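PDB 4DTH: VgrG protein from Vibrio cholerae, which carries an actin cross-linking toxin domain that binds ATP and magnesium and probably uses them to link actin monomers covalently. Local coordinates for residues A[118-130]-A[147-161]. Numbering follows the deposited sequence.
Sequences FTTHIDQSNHQPL and AKHVIAAGNGISAES. With SO4 (sulfate ion), chain G.
Ile151 enters a hollow formed by Phe118, His121, Ile122 and Leu130. Ile151 CD1 meets Phe118 CE1 at 3.9 Å, the two side chains crossing at about a right angle, while Ile151 CB packs 3.7 Å from His121 CD2. Beta-branched isoleucine suits the place because CG2 fills the hollow toward Ile122 as CG1 reaches toward Leu130. Beyond it, Ile122 CD1 lies 3.7 Å from Ala153 CB, a small side chain that admits it.

The His127 ring is a second bump: on the neighbouring strand position, Ala152 CB sits over the centre of this ring, a CH-pi contact that a methyl group fits closely. His127 NE2 donates to Ser158 O (2.8 Å) in the plane of the ring, and His127 ND1 is hydrogen-bonded to Tyr69 OH. Asn126, its CG anti to the backbone N (chi1 -151°), spends both ends of its amide: Asn126 OD1 takes Ala153 N on a lone pair (2.8 Å), and Asn126 ND2 donates to Ala159 O (2.9 Å). His127 and Gln128 together face Ile151 as a G1 bulge, and the positive phi of His127 belongs to it. Gln128 O is gripped from opposite faces by Ile151 N and His121 NE2.

Helix segment 118-124, the end of helix 101-124, crosses strand 150-153 at 86°, while strand 34-38 pairs with that strand and Leu60 of strand 56-68 touches Phe118 and Leu130.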
loop_
_atom_site.group_PDB
_atom_site.type_symbol
_atom_site.label_atom_id
_atom_site.label_comp_id
_atom_site.label_asym_id
_atom_site.label_seq_id
_atom_site.Cartn_x
_atom_site.Cartn_y
_atom_site.Cartn_z
ATOM N N PHE A 118 -15.473 -5.511 -18.447
ATOM C CA PHE A 118 -15.641 -4.050 -18.455
ATOM C C PHE A 118 -15.677 -3.520 -19.893
ATOM O O PHE A 118 -16.447 -2.601 -20.179
ATOM C CB PHE A 118 -14.506 -3.370 -17.674
ATOM C CG PHE A 118 -14.694 -3.183 -16.181
ATOM C CD1 PHE A 118 -15.878 -2.651 -15.672
ATOM C CD2 PHE A 118 -13.641 -3.404 -15.301
ATOM C CE1 PHE A 118 -16.022 -2.404 -14.301
ATOM C CE2 PHE A 118 -13.791 -3.160 -13.929
ATOM C CZ PHE A 118 -14.986 -2.679 -13.438
ATOM N N THR A 119 -14.831 -4.089 -20.789
ATOM C CA THR A 119 -14.776 -3.718 -22.220
ATOM C C THR A 119 -16.172 -3.895 -22.852
ATOM O O THR A 119 -16.637 -2.999 -23.554
ATOM C CB THR A 119 -13.660 -4.496 -22.948
ATOM O OG1 THR A 119 -12.408 -4.235 -22.309
ATOM C CG2 THR A 119 -13.568 -4.143 -24.442
ATOM N N THR A 120 -16.854 -5.023 -22.561
ATOM C CA THR A 120 -18.209 -5.271 -23.065
ATOM C C THR A 120 -19.190 -4.319 -22.376
ATOM O O THR A 120 -20.054 -3.765 -23.045
ATOM C CB THR A 120 -18.579 -6.759 -22.866
ATOM O OG1 THR A 120 -17.660 -7.543 -23.620
ATOM C CG2 THR A 120 -20.002 -7.088 -23.312
ATOM N N HIS A 121 -19.026 -4.108 -21.048
ATOM C CA HIS A 121 -19.916 -3.247 -20.261
ATOM C C HIS A 121 -20.001 -1.819 -20.787
ATOM O O HIS A 121 -21.093 -1.301 -20.930
ATOM C CB HIS A 121 -19.521 -3.256 -18.772
ATOM C CG HIS A 121 -20.503 -2.535 -17.896
ATOM N ND1 HIS A 121 -21.628 -3.169 -17.401
ATOM C CD2 HIS A 121 -20.502 -1.248 -17.462
ATOM C CE1 HIS A 121 -22.259 -2.269 -16.665
ATOM N NE2 HIS A 121 -21.626 -1.096 -16.676
ATOM N N ILE A 122 -18.875 -1.193 -21.110
ATOM C CA ILE A 122 -18.891 0.182 -21.645
ATOM C C ILE A 122 -19.412 0.253 -23.098
ATOM O O ILE A 122 -19.775 1.330 -23.586
ATOM C CB ILE A 122 -17.531 0.890 -21.478
ATOM C CG1 ILE A 122 -16.409 0.143 -22.259
ATOM C CG2 ILE A 122 -17.198 1.106 -19.991
ATOM C CD1 ILE A 122 -15.106 0.980 -22.551
ATOM N N ASP A 123 -19.448 -0.898 -23.778
ATOM C CA ASP A 123 -19.948 -0.955 -25.144
ATOM C C ASP A 123 -21.462 -1.037 -25.166
ATOM O O ASP A 123 -22.087 -0.396 -25.998
ATOM C CB ASP A 123 -19.329 -2.132 -25.905
ATOM C CG ASP A 123 -19.580 -2.073 -27.397
ATOM O OD1 ASP A 123 -19.224 -1.041 -28.023
ATOM O OD2 ASP A 123 -20.141 -3.037 -27.935
ATOM N N GLN A 124 -22.060 -1.813 -24.251
ATOM C CA GLN A 124 -23.508 -1.990 -24.287
ATOM C C GLN A 124 -24.299 -1.493 -23.094
ATOM O O GLN A 124 -25.531 -1.456 -23.152
ATOM C CB GLN A 124 -23.824 -3.447 -24.553
ATOM C CG GLN A 124 -23.367 -4.377 -23.463
ATOM C CD GLN A 124 -23.382 -5.793 -23.940
ATOM O OE1 GLN A 124 -23.002 -6.100 -25.080
ATOM N NE2 GLN A 124 -23.794 -6.689 -23.058
ATOM N N SER A 125 -23.602 -1.164 -22.009
ATOM C CA SER A 125 -24.232 -0.692 -20.792
ATOM C C SER A 125 -23.494 0.533 -20.266
ATOM O O SER A 125 -23.325 0.671 -19.064
ATOM C CB SER A 125 -24.272 -1.811 -19.755
ATOM O OG SER A 125 -25.095 -2.866 -20.226
ATOM N N ASN A 126 -23.038 1.419 -21.173
ATOM C CA ASN A 126 -22.299 2.612 -20.753
ATOM C C ASN A 126 -23.129 3.476 -19.800
ATOM O O ASN A 126 -24.336 3.635 -20.013
ATOM C CB ASN A 126 -21.808 3.416 -21.958
ATOM C CG ASN A 126 -20.540 4.186 -21.654
ATOM O OD1 ASN A 126 -19.682 3.743 -20.882
ATOM N ND2 ASN A 126 -20.382 5.338 -22.284
ATOM N N HIS A 127 -22.489 3.979 -18.723
ATOM C CA HIS A 127 -23.131 4.806 -17.680
ATOM C C HIS A 127 -24.149 4.038 -16.829
ATOM O O HIS A 127 -25.102 4.623 -16.319
ATOM C CB HIS A 127 -23.704 6.116 -18.244
ATOM C CG HIS A 127 -22.658 7.071 -18.729
ATOM N ND1 HIS A 127 -22.115 8.027 -17.891
ATOM C CD2 HIS A 127 -22.127 7.219 -19.965
ATOM C CE1 HIS A 127 -21.258 8.711 -18.631
ATOM N NE2 HIS A 127 -21.236 8.269 -19.888
ATOM N N GLN A 128 -23.912 2.730 -16.663
ATOM C CA GLN A 128 -24.757 1.882 -15.828
ATOM C C GLN A 128 -23.901 1.183 -14.782
ATOM O O GLN A 128 -22.705 0.939 -15.026
ATOM C CB GLN A 128 -25.464 0.814 -16.666
ATOM C CG GLN A 128 -26.586 1.352 -17.514
ATOM C CD GLN A 128 -26.956 0.290 -18.487
ATOM O OE1 GLN A 128 -27.258 -0.843 -18.161
ATOM N NE2 GLN A 128 -26.813 0.588 -19.717
ATOM N N PRO A 129 -24.501 0.790 -13.623
ATOM C CA PRO A 129 -23.690 0.065 -12.640
ATOM C C PRO A 129 -23.335 -1.316 -13.164
ATOM O O PRO A 129 -24.050 -1.877 -14.010
ATOM C CB PRO A 129 -24.613 -0.078 -11.424
ATOM C CG PRO A 129 -25.980 0.124 -11.924
ATOM C CD PRO A 129 -25.908 0.948 -13.166
ATOM N N LEU A 130 -22.239 -1.867 -12.644
ATOM C CA LEU A 130 -21.810 -3.233 -12.905
ATOM C C LEU A 130 -22.828 -4.122 -12.197
ATOM O O LEU A 130 -23.294 -3.762 -11.107
ATOM C CB LEU A 130 -20.452 -3.466 -12.218
ATOM C CG LEU A 130 -19.201 -3.721 -13.038
ATOM C CD1 LEU A 130 -18.201 -4.510 -12.208
ATOM C CD2 LEU A 130 -19.477 -4.506 -14.313
ATOM N N ALA A 147 -24.283 -0.516 -4.873
ATOM C CA ALA A 147 -25.032 -0.428 -6.124
ATOM C C ALA A 147 -25.163 1.018 -6.617
ATOM O O ALA A 147 -25.491 1.230 -7.785
ATOM C CB ALA A 147 -26.407 -1.064 -5.960
ATOM N N LYS A 148 -24.903 2.003 -5.737
ATOM C CA LYS A 148 -24.967 3.425 -6.060
ATOM C C LYS A 148 -23.678 3.856 -6.770
ATOM O O LYS A 148 -22.848 4.578 -6.217
ATOM C CB LYS A 148 -25.250 4.271 -4.801
ATOM C CG LYS A 148 -26.463 5.178 -4.953
ATOM C CD LYS A 148 -26.846 5.850 -3.637
ATOM C CE LYS A 148 -27.870 6.937 -3.847
ATOM N NZ LYS A 148 -27.225 8.204 -4.250
ATOM N N HIS A 149 -23.502 3.356 -7.998
ATOM C CA HIS A 149 -22.362 3.660 -8.861
ATOM C C HIS A 149 -22.751 3.475 -10.316
ATOM O O HIS A 149 -23.764 2.837 -10.613
ATOM C CB HIS A 149 -21.133 2.761 -8.528
ATOM C CG HIS A 149 -21.205 1.378 -9.114
ATOM N ND1 HIS A 149 -21.800 0.332 -8.428
ATOM C CD2 HIS A 149 -20.778 0.922 -10.319
ATOM C CE1 HIS A 149 -21.713 -0.720 -9.227
ATOM N NE2 HIS A 149 -21.105 -0.413 -10.376
ATOM N N VAL A 150 -21.936 4.020 -11.223
ATOM C CA VAL A 150 -22.051 3.792 -12.664
ATOM C C VAL A 150 -20.644 3.610 -13.218
ATOM O O VAL A 150 -19.686 4.178 -12.680
ATOM C CB VAL A 150 -22.860 4.855 -13.475
ATOM C CG1 VAL A 150 -24.327 4.884 -13.067
ATOM C CG2 VAL A 150 -22.237 6.251 -13.399
ATOM N N ILE A 151 -20.526 2.829 -14.290
ATOM C CA ILE A 151 -19.256 2.624 -14.988
ATOM C C ILE A 151 -19.412 3.315 -16.336
ATOM O O ILE A 151 -20.399 3.066 -17.038
ATOM C CB ILE A 151 -18.927 1.106 -15.155
ATOM C CG1 ILE A 151 -18.790 0.385 -13.788
ATOM C CG2 ILE A 151 -17.678 0.896 -16.058
ATOM C CD1 ILE A 151 -17.590 0.862 -12.880
ATOM N N ALA A 152 -18.436 4.147 -16.713
ATOM C CA ALA A 152 -18.481 4.863 -17.984
ATOM C C ALA A 152 -17.139 4.862 -18.688
ATOM O O ALA A 152 -16.098 4.972 -18.043
ATOM C CB ALA A 152 -18.969 6.286 -17.783
ATOM N N ALA A 153 -17.170 4.752 -20.019
ATOM C CA ALA A 153 -15.982 4.737 -20.873
ATOM C C ALA A 153 -15.210 6.039 -20.807
ATOM O O ALA A 153 -15.800 7.105 -20.603
ATOM C CB ALA A 153 -16.399 4.488 -22.305
ATOM N N GLY A 154 -13.898 5.935 -20.998
ATOM C CA GLY A 154 -13.002 7.083 -21.020
ATOM C C GLY A 154 -13.054 7.870 -19.732
ATOM O O GLY A 154 -12.912 7.297 -18.649
ATOM N N ASN A 155 -13.307 9.178 -19.842
ATOM C CA ASN A 155 -13.401 10.018 -18.657
ATOM C C ASN A 155 -14.857 10.232 -18.177
ATOM O O ASN A 155 -15.101 10.997 -17.247
ATOM C CB ASN A 155 -12.581 11.314 -18.834
ATOM C CG ASN A 155 -11.089 11.033 -18.903
ATOM O OD1 ASN A 155 -10.477 10.516 -17.954
ATOM N ND2 ASN A 155 -10.474 11.330 -20.039
ATOM N N GLY A 156 -15.792 9.481 -18.768
ATOM C CA GLY A 156 -17.205 9.503 -18.395
ATOM C C GLY A 156 -17.998 10.756 -18.722
ATOM O O GLY A 156 -19.065 10.974 -18.137
ATOM N N ILE A 157 -17.507 11.583 -19.665
ATOM C CA ILE A 157 -18.210 12.807 -20.076
ATOM C C ILE A 157 -19.206 12.506 -21.212
ATOM O O ILE A 157 -20.346 12.969 -21.166
ATOM C CB ILE A 157 -17.226 13.976 -20.400
ATOM C CG1 ILE A 157 -16.421 14.378 -19.128
ATOM C CG2 ILE A 157 -17.964 15.197 -21.013
ATOM C CD1 ILE A 157 -15.153 15.222 -19.369
ATOM N N SER A 158 -18.780 11.720 -22.215
ATOM C CA SER A 158 -19.622 11.374 -23.362
ATOM C C SER A 158 -20.570 10.213 -23.068
ATOM O O SER A 158 -20.211 9.301 -22.316
ATOM C CB SER A 158 -18.757 11.027 -24.568
ATOM O OG SER A 158 -17.962 12.139 -24.945
ATOM N N ALA A 159 -21.750 10.212 -23.722
ATOM C CA ALA A 159 -22.715 9.124 -23.557
ATOM C C ALA A 159 -22.181 7.824 -24.170
ATOM O O ALA A 159 -22.464 6.745 -23.648
ATOM C CB ALA A 159 -24.041 9.493 -24.192
ATOM N N GLU A 160 -21.409 7.925 -25.264
ATOM C CA GLU A 160 -20.846 6.753 -25.947
ATOM C C GLU A 160 -19.338 6.651 -25.801
ATOM O O GLU A 160 -18.652 7.672 -25.707
ATOM C CB GLU A 160 -21.194 6.780 -27.436
ATOM C CG GLU A 160 -22.682 6.656 -27.711
ATOM C CD GLU A 160 -23.092 6.796 -29.165
ATOM O OE1 GLU A 160 -22.265 6.513 -30.063
ATOM O OE2 GLU A 160 -24.262 7.171 -29.404
ATOM N N SER A 161 -18.816 5.415 -25.852
ATOM C CA SER A 161 -17.379 5.144 -25.770
ATOM C C SER A 161 -16.668 5.466 -27.099
ATOM O O SER A 161 -17.306 5.797 -28.101
ATOM C CB SER A 161 -17.161 3.662 -25.469
ATOM O OG SER A 161 -17.350 2.898 -26.650
HETATM S S SO4 G . -14.816 11.094 -22.365
HETATM O O1 SO4 G . -14.897 12.010 -23.519
HETATM O O2 SO4 G . -13.608 10.245 -22.517
HETATM O O3 SO4 G . -14.726 11.884 -21.129
HETATM O O4 SO4 G . -16.046 10.272 -22.312
HETATM O O HOH W 1 -20.560 3.026 -25.607
HETATM O O HOH W 2 -17.268 0.337 -26.702
HETATM O O HOH W 3 -18.382 7.399 -21.423
#